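Local coordinates for putative alpha-N-acetylgalactosaminidase (Bacillus halodurans C-125, PDB 3CC1), which probably hydrolyses terminal alpha-linked N-acetylgalactosamine residues from glycoconjugates, as a glycosidase with a TIM-barrel catalytic domain, at residues G154-N167 with H195-Q207. Residues are numbered along the deposited sequence; the frame is centred on the assembly and turned at random.
With SO4 (sulfate ion), chain D.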
loop_
_atom_site.group_PDB
_atom_site.type_symbol
_atom_site.label_atom_id
_atom_site.label_comp_id
_atom_site.label_asym_id
_atom_site.label_seq_id
_atom_site.Cartn_x
_atom_site.Cartn_y
_atom_site.Cartn_z
ATOM N N GLY A 154 25.281 22.214 10.153
ATOM C CA GLY A 154 26.193 21.299 9.530
ATOM C C GLY A 154 27.611 21.817 9.442
ATOM O O GLY A 154 27.865 23.012 9.343
ATOM N N VAL A 155 28.536 20.872 9.480
ATOM C CA VAL A 155 29.924 21.121 9.179
ATOM C C VAL A 155 30.131 20.799 7.697
ATOM O O VAL A 155 29.708 19.749 7.194
ATOM C CB VAL A 155 30.848 20.284 10.073
ATOM C CG1 VAL A 155 32.299 20.381 9.610
ATOM C CG2 VAL A 155 30.722 20.724 11.536
ATOM N N ASP A 156 30.757 21.724 6.997
ATOM C CA ASP A 156 31.009 21.595 5.574
ATOM C C ASP A 156 32.284 20.777 5.303
ATOM O O ASP A 156 33.398 21.245 5.522
ATOM C CB ASP A 156 31.139 22.983 4.984
ATOM C CG ASP A 156 31.296 22.983 3.478
ATOM O OD1 ASP A 156 31.647 21.946 2.844
ATOM O OD2 ASP A 156 31.079 24.079 2.935
ATOM N N PRO A 157 32.115 19.557 4.792
ATOM C CA PRO A 157 33.247 18.664 4.646
ATOM C C PRO A 157 34.208 19.100 3.562
ATOM O O PRO A 157 35.252 18.477 3.416
ATOM C CB PRO A 157 32.609 17.324 4.273
ATOM C CG PRO A 157 31.229 17.625 3.881
ATOM C CD PRO A 157 30.834 18.889 4.527
ATOM N N THR A 158 33.877 20.163 2.828
ATOM C CA THR A 158 34.774 20.635 1.771
ATOM C C THR A 158 35.762 21.639 2.325
ATOM O O THR A 158 36.639 22.061 1.617
ATOM C CB THR A 158 34.047 21.292 0.575
ATOM O OG1 THR A 158 33.444 22.530 0.978
ATOM C CG2 THR A 158 32.971 20.357 -0.019
ATOM N N LYS A 159 35.635 21.979 3.608
ATOM C CA LYS A 159 36.411 23.064 4.194
ATOM C C LYS A 159 37.573 22.606 5.032
ATOM O O LYS A 159 37.488 21.671 5.813
ATOM C CB LYS A 159 35.548 23.941 5.074
ATOM C CG LYS A 159 34.451 24.634 4.360
ATOM C CD LYS A 159 34.969 25.681 3.433
ATOM C CE LYS A 159 33.836 26.567 3.027
ATOM N NZ LYS A 159 34.117 27.266 1.747
ATOM N N GLU A 160 38.671 23.320 4.874
ATOM C CA GLU A 160 39.801 23.147 5.745
ATOM C C GLU A 160 39.382 23.484 7.145
ATOM O O GLU A 160 38.743 24.530 7.389
ATOM C CB GLU A 160 40.983 24.025 5.310
ATOM C CG GLU A 160 42.096 24.008 6.292
ATOM C CD GLU A 160 43.368 24.665 5.745
ATOM O OE1 GLU A 160 43.305 25.497 4.803
ATOM O OE2 GLU A 160 44.445 24.332 6.283
ATOM N N GLY A 161 39.708 22.563 8.047
ATOM C CA GLY A 161 39.385 22.690 9.480
ATOM C C GLY A 161 38.182 21.900 9.949
ATOM O O GLY A 161 37.940 21.773 11.156
ATOM N N ALA A 162 37.417 21.355 8.997
ATOM C CA ALA A 162 36.208 20.599 9.320
ATOM C C ALA A 162 36.550 19.289 10.049
ATOM O O ALA A 162 35.914 18.924 11.072
ATOM C CB ALA A 162 35.390 20.316 8.036
ATOM N N GLN A 163 37.537 18.567 9.517
ATOM C CA GLN A 163 37.957 17.302 10.101
ATOM C C GLN A 163 38.535 17.573 11.489
ATOM O O GLN A 163 38.342 16.801 12.427
ATOM C CB GLN A 163 39.009 16.602 9.222
ATOM C CG GLN A 163 39.436 15.261 9.798
ATOM C CD GLN A 163 38.305 14.270 9.815
ATOM O OE1 GLN A 163 37.789 13.897 8.754
ATOM N NE2 GLN A 163 37.911 13.822 11.004
ATOM N N SER A 164 39.224 18.701 11.616
ATOM C CA SER A 164 39.848 19.081 12.893
ATOM C C SER A 164 38.802 19.276 13.972
ATOM O O SER A 164 38.984 18.857 15.127
ATOM C CB SER A 164 40.679 20.359 12.764
ATOM O OG SER A 164 41.827 20.131 11.973
ATOM N N TYR A 165 37.703 19.911 13.596
ATOM C CA TYR A 165 36.583 20.075 14.524
ATOM C C TYR A 165 36.074 18.749 15.047
ATOM O O TYR A 165 35.961 18.550 16.254
ATOM C CB TYR A 165 35.435 20.869 13.897
ATOM C CG TYR A 165 34.354 21.066 14.896
ATOM C CD1 TYR A 165 34.564 21.863 16.011
ATOM C CD2 TYR A 165 33.172 20.367 14.816
ATOM C CE1 TYR A 165 33.593 21.994 17.009
ATOM C CE2 TYR A 165 32.182 20.515 15.789
ATOM C CZ TYR A 165 32.391 21.304 16.891
ATOM O OH TYR A 165 31.377 21.450 17.858
ATOM N N TYR A 166 35.790 17.823 14.140
ATOM C CA TYR A 166 35.289 16.514 14.559
ATOM C C TYR A 166 36.339 15.760 15.369
ATOM O O TYR A 166 36.031 15.112 16.349
ATOM C CB TYR A 166 34.732 15.717 13.348
ATOM C CG TYR A 166 33.284 16.081 13.024
ATOM C CD1 TYR A 166 32.307 15.962 13.977
ATOM C CD2 TYR A 166 32.907 16.558 11.776
ATOM C CE1 TYR A 166 30.994 16.261 13.705
ATOM C CE2 TYR A 166 31.579 16.871 11.489
ATOM C CZ TYR A 166 30.630 16.721 12.448
ATOM O OH TYR A 166 29.300 17.018 12.166
ATOM N N ASN A 167 37.598 15.878 14.977
ATOM C CA ASN A 167 38.689 15.263 15.726
ATOM C C ASN A 167 38.668 15.735 17.162
ATOM O O ASN A 167 38.798 14.934 18.095
ATOM C CB ASN A 167 40.054 15.627 15.117
ATOM C CG ASN A 167 40.346 14.867 13.843
ATOM O OD1 ASN A 167 39.602 13.942 13.469
ATOM N ND2 ASN A 167 41.415 15.256 13.158
ATOM N N HIS A 195 24.126 13.050 4.320
ATOM C CA HIS A 195 25.308 13.614 4.957
ATOM C C HIS A 195 26.500 12.660 4.897
ATOM O O HIS A 195 27.204 12.461 5.890
ATOM C CB HIS A 195 24.998 13.942 6.418
ATOM C CG HIS A 195 23.759 14.754 6.622
ATOM N ND1 HIS A 195 23.644 16.067 6.211
ATOM C CD2 HIS A 195 22.590 14.448 7.236
ATOM C CE1 HIS A 195 22.445 16.525 6.543
ATOM N NE2 HIS A 195 21.797 15.568 7.187
ATOM N N LEU A 196 26.734 12.078 3.726
ATOM C CA LEU A 196 27.718 10.980 3.592
ATOM C C LEU A 196 29.153 11.411 3.863
ATOM O O LEU A 196 29.912 10.689 4.508
ATOM C CB LEU A 196 27.618 10.305 2.210
ATOM C CG LEU A 196 26.208 9.751 1.859
ATOM C CD1 LEU A 196 26.197 9.024 0.507
ATOM C CD2 LEU A 196 25.666 8.854 2.988
ATOM N N GLU A 197 29.530 12.581 3.367
ATOM C CA GLU A 197 30.903 13.072 3.581
ATOM C C GLU A 197 31.146 13.510 5.030
ATOM O O GLU A 197 32.242 13.357 5.545
ATOM C CB GLU A 197 31.242 14.206 2.615
ATOM C CG GLU A 197 31.365 13.747 1.165
ATOM C CD GLU A 197 32.419 12.627 0.994
ATOM O OE1 GLU A 197 33.489 12.673 1.653
ATOM O OE2 GLU A 197 32.170 11.684 0.207
ATOM N N GLU A 198 30.108 14.035 5.674
ATOM C CA GLU A 198 30.187 14.427 7.071
ATOM C C GLU A 198 30.319 13.162 7.930
ATOM O O GLU A 198 31.100 13.129 8.884
ATOM C CB GLU A 198 28.968 15.267 7.480
ATOM C CG GLU A 198 29.186 16.054 8.736
ATOM C CD GLU A 198 28.138 17.154 9.033
ATOM O OE1 GLU A 198 27.122 17.287 8.317
ATOM O OE2 GLU A 198 28.356 17.884 10.031
ATOM N N ILE A 199 29.608 12.097 7.544
ATOM C CA ILE A 199 29.769 10.779 8.206
ATOM C C ILE A 199 31.192 10.261 8.130
ATOM O O ILE A 199 31.713 9.739 9.098
ATOM C CB ILE A 199 28.815 9.670 7.616
ATOM C CG1 ILE A 199 27.352 9.940 8.054
ATOM C CG2 ILE A 199 29.280 8.243 8.049
ATOM C CD1 ILE A 199 26.346 9.222 7.162
ATOM N N LYS A 200 31.811 10.383 6.972
ATOM C CA LYS A 200 33.182 9.891 6.812
ATOM C C LYS A 200 34.129 10.610 7.784
ATOM O O LYS A 200 35.021 9.981 8.373
ATOM C CB LYS A 200 33.661 10.026 5.368
ATOM C CG LYS A 200 32.861 9.216 4.325
ATOM C CD LYS A 200 33.531 9.361 2.941
ATOM C CE LYS A 200 32.744 8.759 1.769
ATOM N NZ LYS A 200 33.637 8.631 0.539
HETATM N N MSE A 201 33.912 11.910 7.992
HETATM C CA MSE A 201 34.751 12.671 8.941
HETATM C C MSE A 201 34.564 12.187 10.379
HETATM O O MSE A 201 35.524 12.082 11.116
HETATM C CB MSE A 201 34.440 14.168 8.890
HETATM C CG MSE A 201 34.937 14.817 7.626
HETATM SE SE MSE A 201 34.839 16.760 7.652
HETATM C CE MSE A 201 32.991 17.019 8.147
ATOM N N ILE A 202 33.304 11.928 10.758
ATOM C CA ILE A 202 32.980 11.464 12.100
ATOM C C ILE A 202 33.714 10.145 12.301
ATOM O O ILE A 202 34.340 9.898 13.319
ATOM C CB ILE A 202 31.448 11.363 12.336
ATOM C CG1 ILE A 202 30.859 12.789 12.375
ATOM C CG2 ILE A 202 31.146 10.551 13.619
ATOM C CD1 ILE A 202 29.342 12.899 12.140
ATOM N N GLN A 203 33.684 9.320 11.277
ATOM C CA GLN A 203 34.268 7.985 11.370
ATOM C C GLN A 203 35.780 8.051 11.554
ATOM O O GLN A 203 36.366 7.352 12.394
ATOM C CB GLN A 203 33.877 7.137 10.164
ATOM C CG GLN A 203 32.417 6.686 10.205
ATOM C CD GLN A 203 31.981 5.992 8.925
ATOM O OE1 GLN A 203 32.446 6.326 7.842
ATOM N NE2 GLN A 203 31.082 5.018 9.052
ATOM N N ARG A 204 36.405 8.940 10.798
ATOM C CA ARG A 204 37.832 9.162 10.912
ATOM C C ARG A 204 38.225 9.725 12.268
ATOM O O ARG A 204 39.269 9.363 12.816
ATOM C CB ARG A 204 38.314 10.091 9.799
ATOM C CG ARG A 204 38.296 9.406 8.474
ATOM C CD ARG A 204 39.093 10.165 7.450
ATOM N NE ARG A 204 38.301 11.248 6.896
ATOM C CZ ARG A 204 37.657 11.168 5.738
ATOM N NH1 ARG A 204 37.715 10.057 5.022
ATOM N NH2 ARG A 204 36.942 12.199 5.306
ATOM N N ALA A 205 37.376 10.612 12.796
ATOM C CA ALA A 205 37.608 11.269 14.086
ATOM C C ALA A 205 37.548 10.274 15.221
ATOM O O ALA A 205 38.432 10.231 16.068
ATOM C CB ALA A 205 36.582 12.417 14.317
ATOM N N ILE A 206 36.510 9.453 15.245
ATOM C CA ILE A 206 36.391 8.467 16.321
ATOM C C ILE A 206 37.563 7.475 16.232
ATOM O O ILE A 206 38.104 7.012 17.233
ATOM C CB ILE A 206 35.000 7.786 16.340
ATOM C CG1 ILE A 206 34.776 7.120 17.681
ATOM C CG2 ILE A 206 34.834 6.763 15.213
ATOM C CD1 ILE A 206 33.350 6.667 17.901
ATOM N N GLN A 207 37.977 7.174 15.020
ATOM C CA GLN A 207 39.066 6.218 14.817
ATOM C C GLN A 207 40.400 6.803 15.274
ATOM O O GLN A 207 41.284 6.079 15.682
ATOM C CB GLN A 207 39.155 5.757 13.359
ATOM C CG GLN A 207 38.190 4.590 13.019
HETATM S S SO4 D . 41.725 19.621 8.414
HETATM O O1 SO4 D . 42.024 18.199 8.281
HETATM O O2 SO4 D . 41.079 20.203 7.246
HETATM O O3 SO4 D . 42.957 20.353 8.608
HETATM O O4 SO4 D . 40.894 19.879 9.594
HETATM O O HOH W 1 38.945 13.851 6.464
HETATM O O HOH W 2 39.970 12.462 17.344
#
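Two neighbouring outer helices of the TIM-barrel domain, 162-175 and 196-208, pack through their portions 162-167 and 196-207 at 49° with axes 8.5 Å apart, and Tyr-166 of the first enters a hole formed by Glu-198, Met-201, Ile-202 and Ala-205 of the second. Ile-202 CG1 lies over one face of the tyrosine ring, a CH-pi contact 3.8 Å from the centroid, while the selenomethionine methyl, Met-201 CE, meets the ring edge at CE2. That methyl also reaches Val-155 CG1 and Pro-157 CB, and the selenium touches Ala-162 CB. With CG anti to the backbone N (chi1 -162°) and an extended chain, Glu-198 carries OE2 to the phenol, where a very short bond of 2.5 Å joins it to Tyr-166 OH. Glu-198 OE2 also accepts Val-155 N, 3.0 Å away and from above the carboxylate plane, and OE1 forms a salt bridge with Arg-116. Farther along, Gln-163 bends at chi2 (65°), bringing its amide alongside the second helix: NE2 donates to Met-201 O at 3.0 Å, nearly straight, and to Asn-167 OD1, while OE1 receives Arg-204 NE at 3.3 Å and a water. Met-201 O thus accepts both Gln-163 NE2 and the helical Ala-205 N, from opposite faces of its carbonyl plane. A leucine in place of Gln-163 would probably leave Arg-204 NE without its amide acceptor and Asn-167 OD1 without this donor. The buried Glu-198 carboxylate, gripped by phenol, backbone amide and arginine, is likely to stay ionised and ties the Val-155 backbone to both helices.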